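Local coordinates for Low temperature requirement C protein (Listeria monocytogenes, PDB 1Y9I), which probably acts as a phosphatidylglycerophosphatase, removing the phosphate from a phospholipid precursor at a site with two metal ions, at residues Ala9-Ser12 with Lys13-Trp17; Leu80-Pro83 with Leu84-Ile88; Tyr119-Lys122 with Val123-Gly126. All coordinates share one frame; numbering follows the deposited sequence.

Contact 1 of 3, residues Ala9-Ser12 with Lys13-Trp17; sequences ALES and KARSW
The flat guanidinium of Arg15 is met at its edge, nearly in its own plane, by OE2 of Glu11, while one face of the Trp17 ring carries CE of Lys13, 3.7 Å above the plane and offset toward the rim. The first pair is an i to i+4 salt bridge on the opening turns of helix 9-20. NE of Arg15 lies 2.9 Å from OE2 of Glu11 and uses the anti lone pair, the one turned from the second carboxylate oxygen. NH2 of Arg15 reaches the same OE2 at 3.2 Å, less straight and out of the carboxylate plane. One oxygen thus takes two donors in a side-on grip, with the two planes 46° apart. Glu11 gets there with CG trans to its backbone N (chi1 -167°) and an extended chain that runs beside Arg15, both pointing the same way. The grip fixes the turn of the guanidinium, and NH1 of Arg15 adds a salt bridge to Glu53. Beneath these side chains the alpha-helical ladder is regular: Arg15 N bonds to Glu11 O at 3.0 Å, and Lys13 N and Ala14 N bond to the carbonyls of Ala9 and Leu10. Ser12 OG turns back to Ser8 O. On the buried side, Leu10 packs on helix 59-76 and on Ile87 of the second subunit. Ser12 O accepts Ser16 N at 3.1 Å, and Ser16 OG lies 3.2 Å from that same Ser12 O with Lys13 O equally near, two acceptors for one hydroxyl proton.

Contact 2 of 3, residues Leu80-Pro83 with Leu84-Ile88; sequences LVQP and LQNII
Leu80 and Ile88 cross at about a right angle in the apolar centre, their CD1 methyls 3.6 Å apart. The same Leu80 CD1 lies 4.2 Å from Leu84 CG, so one methyl of Leu80 touches two side chains one helical turn apart. On the flanks, Val81 CG2 touches Leu84 CB, and the Pro83 ring runs alongside Ile87, with CG 4.1 Å from Ile87 CD1. Further out, the Gln85 side chain bends at chi2 (58°) and folds back over Leu80. Its OE1 accepts Leu80 N at 3.1 Å in the carbonyl plane, and its NE2 bonds to Ala75 O, so both ends of the amide are held. At the polar edge Gln82 OE1 takes the backbone N of Asn86 at 3.1 Å, and Gln82 NE2 makes a weak bond of 3.3 Å to Asn86 OD1. The backbone bonds Gln85 N to Val81 O (2.8 Å) and Ile87 N to Pro83 O start the helix. Leu80, Val81 and Leu84 also pack on Gln70 of the second subunit. Ile87 and Ile88 lie against Tyr95, a calcium ligand, and Ile88 O bonds to Thr141 OG1 of the magnesium site. The arrangement is that of a helix N-terminus led in by a loop with a cis peptide before Pro83, set beside the binuclear metal site.

Contact 3 of 3, residues Tyr119-Lys122 with Val123-Gly126; sequences YIDK and VKPG
Helix 114-123 finishes with Val123 N bonded to Tyr119 O (3.1 Å) and Lys124 N to Ile120 O (2.8 Å), after which Lys124 takes a left-handed backbone conformation (phi 46°) and Pro125, without an N-H, leads the chain away. Over one face of the Tyr119 ring sits CG2 of Val123, a CH-pi contact 4.0 Å from the ring centroid. The methyl is nearer the CE1 and CZ edge of the ring than its middle, 3.6 Å from Tyr119 CE1. On the buried flank Ile120 CG1 meets Pro125 CD at 3.7 Å, the two side chains crossing at about a right angle. Lys124 turns its side chain back along the helix end: a bend at the last torsion (chi4 -59°) brings NZ to Asp121 O at 2.9 Å, in the carbonyl plane. This closes a side-chain-to-backbone link over the final turn and gives that carbonyl a charged donor. The same NZ makes a longer salt bridge of 3.5 Å to Asp121 OD1. Three waters lie between the two groups, two of them with one weak bond each; the shortest link to the ammonium is that of water 3, 2.8 Å from Lys124 NZ. OD2 of Asp121 bonds to Thr115 OG1 of the third subunit, so the carboxylate joins the helix end to the assembly. Tyr119 leans on Phe34, Ile120 on Leu31 and Pro125 on both, all of helix 25-36, while Val123 packs on Tyr119 of the third subunit.

Overall arrangement
The three contacts are spread through an all-helical subunit, their centres 25 to 26 Å apart, and none touches another within the chain. Contacts 1 and 3 lie on opposite sides of the chain's centre. Contacts 1 and 2 come together only through the tetramer: Leu10, Lys13 and Trp17 pack on Ile87, Gln82 and Val81 of the second subunit. Contact 3 instead faces the third subunit. The metal site relates contacts 2 and 3: the Ile88 side chain lies about 8 Å from a bound magnesium and that of Ile87 about 8 Å from calcium, whereas the side chain of Asp121 is about 6 Å from a magnesium.

Contact 1 of 3, residues Ala9-Ser12 with Lys13-Trp17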
loop_
_atom_site.group_PDB
_atom_site.type_symbol
_atom_site.label_atom_id
_atom_site.label_comp_id
_atom_site.label_asym_id
_atom_site.label_seq_id
_atom_site.Cartn_x
_atom_site.Cartn_y
_atom_site.Cartn_z
ATOM N N ALA A 9 -26.732 3.922 -5.778
ATOM C CA ALA A 9 -27.203 3.793 -4.405
ATOM C C ALA A 9 -26.008 3.901 -3.468
ATOM O O ALA A 9 -26.120 4.400 -2.350
ATOM C CB ALA A 9 -27.897 2.452 -4.214
ATOM N N LEU A 10 -24.865 3.422 -3.941
ATOM C CA LEU A 10 -23.635 3.462 -3.164
ATOM C C LEU A 10 -23.206 4.910 -2.954
ATOM O O LEU A 10 -22.979 5.337 -1.823
ATOM C CB LEU A 10 -22.536 2.684 -3.895
ATOM C CG LEU A 10 -21.140 2.660 -3.263
ATOM C CD1 LEU A 10 -21.224 2.139 -1.835
ATOM C CD2 LEU A 10 -20.214 1.789 -4.104
ATOM N N GLU A 11 -23.115 5.672 -4.043
ATOM C CA GLU A 11 -22.701 7.069 -3.945
ATOM C C GLU A 11 -23.676 7.896 -3.120
ATOM O O GLU A 11 -23.264 8.694 -2.279
ATOM C CB GLU A 11 -22.558 7.704 -5.333
ATOM C CG GLU A 11 -21.833 9.051 -5.290
ATOM C CD GLU A 11 -21.701 9.720 -6.648
ATOM O OE1 GLU A 11 -21.515 9.007 -7.657
ATOM O OE2 GLU A 11 -21.761 10.969 -6.698
ATOM N N SER A 12 -24.970 7.711 -3.368
ATOM C CA SER A 12 -25.991 8.450 -2.642
ATOM C C SER A 12 -25.828 8.276 -1.139
ATOM O O SER A 12 -25.784 9.254 -0.392
ATOM C CB SER A 12 -27.387 7.978 -3.065
ATOM O OG SER A 12 -27.612 8.220 -4.444
ATOM N N LYS A 13 -25.733 7.024 -0.699
ATOM C CA LYS A 13 -25.589 6.719 0.718
ATOM C C LYS A 13 -24.286 7.259 1.301
ATOM O O LYS A 13 -24.260 7.734 2.432
ATOM C CB LYS A 13 -25.671 5.205 0.948
ATOM C CG LYS A 13 -25.471 4.776 2.392
ATOM C CD LYS A 13 -26.546 5.340 3.309
ATOM C CE LYS A 13 -26.320 4.908 4.748
ATOM N NZ LYS A 13 -27.360 5.433 5.681
ATOM N N ALA A 14 -23.207 7.180 0.528
ATOM C CA ALA A 14 -21.911 7.671 0.990
ATOM C C ALA A 14 -21.992 9.157 1.306
ATOM O O ALA A 14 -21.562 9.603 2.371
ATOM C CB ALA A 14 -20.844 7.424 -0.074
ATOM N N ARG A 15 -22.548 9.922 0.374
ATOM C CA ARG A 15 -22.678 11.364 0.544
ATOM C C ARG A 15 -23.576 11.757 1.718
ATOM O O ARG A 15 -23.200 12.592 2.539
ATOM C CB ARG A 15 -23.208 11.995 -0.745
ATOM C CG ARG A 15 -22.234 11.952 -1.919
ATOM C CD ARG A 15 -22.903 12.471 -3.185
ATOM N NE ARG A 15 -21.993 12.562 -4.327
ATOM C CZ ARG A 15 -21.073 13.511 -4.479
ATOM N NH1 ARG A 15 -20.935 14.460 -3.562
ATOM N NH2 ARG A 15 -20.293 13.513 -5.554
ATOM N N SER A 16 -24.758 11.154 1.800
ATOM C CA SER A 16 -25.691 11.473 2.876
ATOM C C SER A 16 -25.191 11.043 4.249
ATOM O O SER A 16 -25.469 11.708 5.249
ATOM C CB SER A 16 -27.064 10.840 2.601
ATOM O OG SER A 16 -26.986 9.427 2.558
ATOM N N TRP A 17 -24.450 9.941 4.308
ATOM C CA TRP A 17 -23.946 9.473 5.590
ATOM C C TRP A 17 -22.865 10.413 6.114
ATOM O O TRP A 17 -22.800 10.682 7.310
ATOM C CB TRP A 17 -23.401 8.045 5.487
ATOM C CG TRP A 17 -23.687 7.226 6.722
ATOM C CD1 TRP A 17 -24.294 7.659 7.868
ATOM C CD2 TRP A 17 -23.399 5.838 6.924
ATOM N NE1 TRP A 17 -24.404 6.631 8.769
ATOM C CE2 TRP A 17 -23.863 5.498 8.217
ATOM C CE3 TRP A 17 -22.795 4.844 6.141
ATOM C CZ2 TRP A 17 -23.742 4.209 8.747
ATOM C CZ3 TRP A 17 -22.674 3.558 6.666
ATOM C CH2 TRP A 17 -23.147 3.255 7.960
#

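Contact 2 of 3, residues Leu80-Pro83 with Leu84-Ile88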
loop_
_atom_site.group_PDB
_atom_site.type_symbol
_atom_site.label_atom_id
_atom_site.label_comp_id
_atom_site.label_asym_id
_atom_site.label_seq_id
_atom_site.Cartn_x
_atom_site.Cartn_y
_atom_site.Cartn_z
ATOM N N LEU A 80 -20.314 -3.872 18.717
ATOM C CA LEU A 80 -19.142 -4.672 18.376
ATOM C C LEU A 80 -18.748 -5.666 19.454
ATOM O O LEU A 80 -18.997 -5.448 20.640
ATOM C CB LEU A 80 -17.941 -3.764 18.089
ATOM C CG LEU A 80 -18.098 -2.734 16.968
ATOM C CD1 LEU A 80 -16.824 -1.886 16.886
ATOM C CD2 LEU A 80 -18.358 -3.444 15.640
ATOM N N VAL A 81 -18.132 -6.762 19.032
ATOM C CA VAL A 81 -17.661 -7.771 19.964
ATOM C C VAL A 81 -16.439 -7.186 20.661
ATOM O O VAL A 81 -15.762 -6.311 20.109
ATOM C CB VAL A 81 -17.220 -9.066 19.234
ATOM C CG1 VAL A 81 -18.369 -9.626 18.418
ATOM C CG2 VAL A 81 -16.022 -8.776 18.327
ATOM N N GLN A 82 -16.161 -7.646 21.873
ATOM C CA GLN A 82 -14.983 -7.175 22.592
ATOM C C GLN A 82 -13.837 -8.067 22.132
ATOM O O GLN A 82 -14.054 -9.230 21.794
ATOM C CB GLN A 82 -15.170 -7.311 24.109
ATOM C CG GLN A 82 -16.175 -6.351 24.725
ATOM C CD GLN A 82 -15.767 -4.889 24.584
ATOM O OE1 GLN A 82 -14.667 -4.577 24.117
ATOM N NE2 GLN A 82 -16.655 -3.986 24.994
ATOM N N PRO A 83 -12.600 -7.543 22.123
ATOM C CA PRO A 83 -12.200 -6.187 22.510
ATOM C C PRO A 83 -12.266 -5.154 21.378
ATOM O O PRO A 83 -11.866 -4.003 21.568
ATOM C CB PRO A 83 -10.779 -6.395 23.004
ATOM C CG PRO A 83 -10.264 -7.394 22.027
ATOM C CD PRO A 83 -11.412 -8.382 21.886
ATOM N N LEU A 84 -12.759 -5.554 20.209
ATOM C CA LEU A 84 -12.850 -4.624 19.083
ATOM C C LEU A 84 -13.698 -3.419 19.479
ATOM O O LEU A 84 -13.419 -2.288 19.081
ATOM C CB LEU A 84 -13.463 -5.313 17.857
ATOM C CG LEU A 84 -13.552 -4.454 16.585
ATOM C CD1 LEU A 84 -12.155 -4.141 16.056
ATOM C CD2 LEU A 84 -14.358 -5.187 15.527
ATOM N N GLN A 85 -14.739 -3.671 20.270
ATOM C CA GLN A 85 -15.627 -2.613 20.733
ATOM C C GLN A 85 -14.846 -1.548 21.506
ATOM O O GLN A 85 -14.971 -0.357 21.219
ATOM C CB GLN A 85 -16.745 -3.214 21.606
ATOM C CG GLN A 85 -17.653 -2.213 22.319
ATOM C CD GLN A 85 -18.375 -1.239 21.395
ATOM O OE1 GLN A 85 -18.979 -1.627 20.388
ATOM N NE2 GLN A 85 -18.334 0.040 21.753
ATOM N N ASN A 86 -14.036 -1.966 22.476
ATOM C CA ASN A 86 -13.251 -1.008 23.254
ATOM C C ASN A 86 -12.151 -0.369 22.407
ATOM O O ASN A 86 -11.879 0.823 22.529
ATOM C CB ASN A 86 -12.595 -1.672 24.468
ATOM C CG ASN A 86 -13.598 -2.117 25.514
ATOM O OD1 ASN A 86 -14.624 -1.471 25.724
ATOM N ND2 ASN A 86 -13.289 -3.215 26.196
ATOM N N ILE A 87 -11.526 -1.170 21.553
ATOM C CA ILE A 87 -10.437 -0.689 20.708
ATOM C C ILE A 87 -10.869 0.448 19.781
ATOM O O ILE A 87 -10.219 1.494 19.724
ATOM C CB ILE A 87 -9.849 -1.851 19.881
ATOM C CG1 ILE A 87 -9.178 -2.850 20.824
ATOM C CG2 ILE A 87 -8.851 -1.324 18.849
ATOM C CD1 ILE A 87 -8.696 -4.118 20.144
ATOM N N ILE A 88 -11.970 0.247 19.067
ATOM C CA ILE A 88 -12.476 1.258 18.148
ATOM C C ILE A 88 -13.099 2.464 18.858
ATOM O O ILE A 88 -12.833 3.608 18.494
ATOM C CB ILE A 88 -13.509 0.639 17.167
ATOM C CG1 ILE A 88 -12.795 -0.330 16.215
ATOM C CG2 ILE A 88 -14.226 1.728 16.388
ATOM C CD1 ILE A 88 -13.721 -1.078 15.264
#

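Contact 3 of 3, residues Tyr119-Lys122 with Val123-Gly126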
loop_
_atom_site.group_PDB
_atom_site.type_symbol
_atom_site.label_atom_id
_atom_site.label_comp_id
_atom_site.label_asym_id
_atom_site.label_seq_id
_atom_site.Cartn_x
_atom_site.Cartn_y
_atom_site.Cartn_z
ATOM N N TYR A 119 0.265 14.404 7.203
ATOM C CA TYR A 119 0.396 15.752 7.738
ATOM C C TYR A 119 -0.909 16.315 8.285
ATOM O O TYR A 119 -0.952 16.845 9.396
ATOM C CB TYR A 119 0.938 16.682 6.648
ATOM C CG TYR A 119 0.987 18.146 7.039
ATOM C CD1 TYR A 119 1.826 18.589 8.062
ATOM C CD2 TYR A 119 0.200 19.088 6.379
ATOM C CE1 TYR A 119 1.883 19.933 8.415
ATOM C CE2 TYR A 119 0.248 20.438 6.724
ATOM C CZ TYR A 119 1.092 20.850 7.741
ATOM O OH TYR A 119 1.152 22.179 8.083
ATOM N N ILE A 120 -1.984 16.196 7.511
ATOM C CA ILE A 120 -3.257 16.745 7.947
ATOM C C ILE A 120 -3.815 15.983 9.143
ATOM O O ILE A 120 -4.508 16.556 9.984
ATOM C CB ILE A 120 -4.282 16.781 6.782
ATOM C CG1 ILE A 120 -5.341 17.850 7.080
ATOM C CG2 ILE A 120 -4.925 15.407 6.589
ATOM C CD1 ILE A 120 -6.165 18.266 5.878
ATOM N N ASP A 121 -3.504 14.694 9.228
ATOM C CA ASP A 121 -3.972 13.889 10.353
ATOM C C ASP A 121 -3.332 14.366 11.662
ATOM O O ASP A 121 -3.932 14.260 12.733
ATOM C CB ASP A 121 -3.630 12.418 10.136
ATOM C CG ASP A 121 -4.143 11.539 11.257
ATOM O OD1 ASP A 121 -5.376 11.453 11.419
ATOM O OD2 ASP A 121 -3.317 10.943 11.979
ATOM N N LYS A 122 -2.112 14.884 11.579
ATOM C CA LYS A 122 -1.422 15.367 12.773
ATOM C C LYS A 122 -1.881 16.754 13.189
ATOM O O LYS A 122 -2.114 17.009 14.368
ATOM C CB LYS A 122 0.092 15.393 12.552
ATOM C CG LYS A 122 0.799 14.093 12.875
ATOM C CD LYS A 122 0.582 13.689 14.326
ATOM C CE LYS A 122 1.331 12.409 14.668
ATOM N NZ LYS A 122 1.026 11.938 16.052
ATOM N N VAL A 123 -2.011 17.646 12.213
ATOM C CA VAL A 123 -2.419 19.025 12.458
ATOM C C VAL A 123 -3.900 19.171 12.779
ATOM O O VAL A 123 -4.295 20.053 13.542
ATOM C CB VAL A 123 -2.072 19.908 11.239
ATOM C CG1 VAL A 123 -2.588 21.325 11.445
ATOM C CG2 VAL A 123 -0.572 19.904 11.026
ATOM N N LYS A 124 -4.715 18.312 12.183
ATOM C CA LYS A 124 -6.153 18.318 12.405
ATOM C C LYS A 124 -6.807 19.697 12.354
ATOM O O LYS A 124 -7.446 20.130 13.316
ATOM C CB LYS A 124 -6.472 17.653 13.745
ATOM C CG LYS A 124 -5.911 16.249 13.867
ATOM C CD LYS A 124 -6.242 15.616 15.207
ATOM C CE LYS A 124 -5.663 14.216 15.298
ATOM N NZ LYS A 124 -6.194 13.333 14.223
ATOM N N PRO A 125 -6.671 20.402 11.221
ATOM C CA PRO A 125 -7.288 21.725 11.133
ATOM C C PRO A 125 -8.787 21.632 10.846
ATOM O O PRO A 125 -9.303 20.569 10.491
ATOM C CB PRO A 125 -6.524 22.372 9.988
ATOM C CG PRO A 125 -6.333 21.210 9.052
ATOM C CD PRO A 125 -5.898 20.100 10.002
ATOM N N GLY A 126 -9.485 22.752 11.006
ATOM C CA GLY A 126 -10.912 22.788 10.731
ATOM C C GLY A 126 -11.769 21.655 11.268
ATOM O O GLY A 126 -11.702 21.314 12.449
HETATM O O HOH W 1 -6.514 10.426 13.505
HETATM O O HOH W 2 -3.348 11.661 15.029
HETATM O O HOH W 3 -7.755 13.756 11.928
#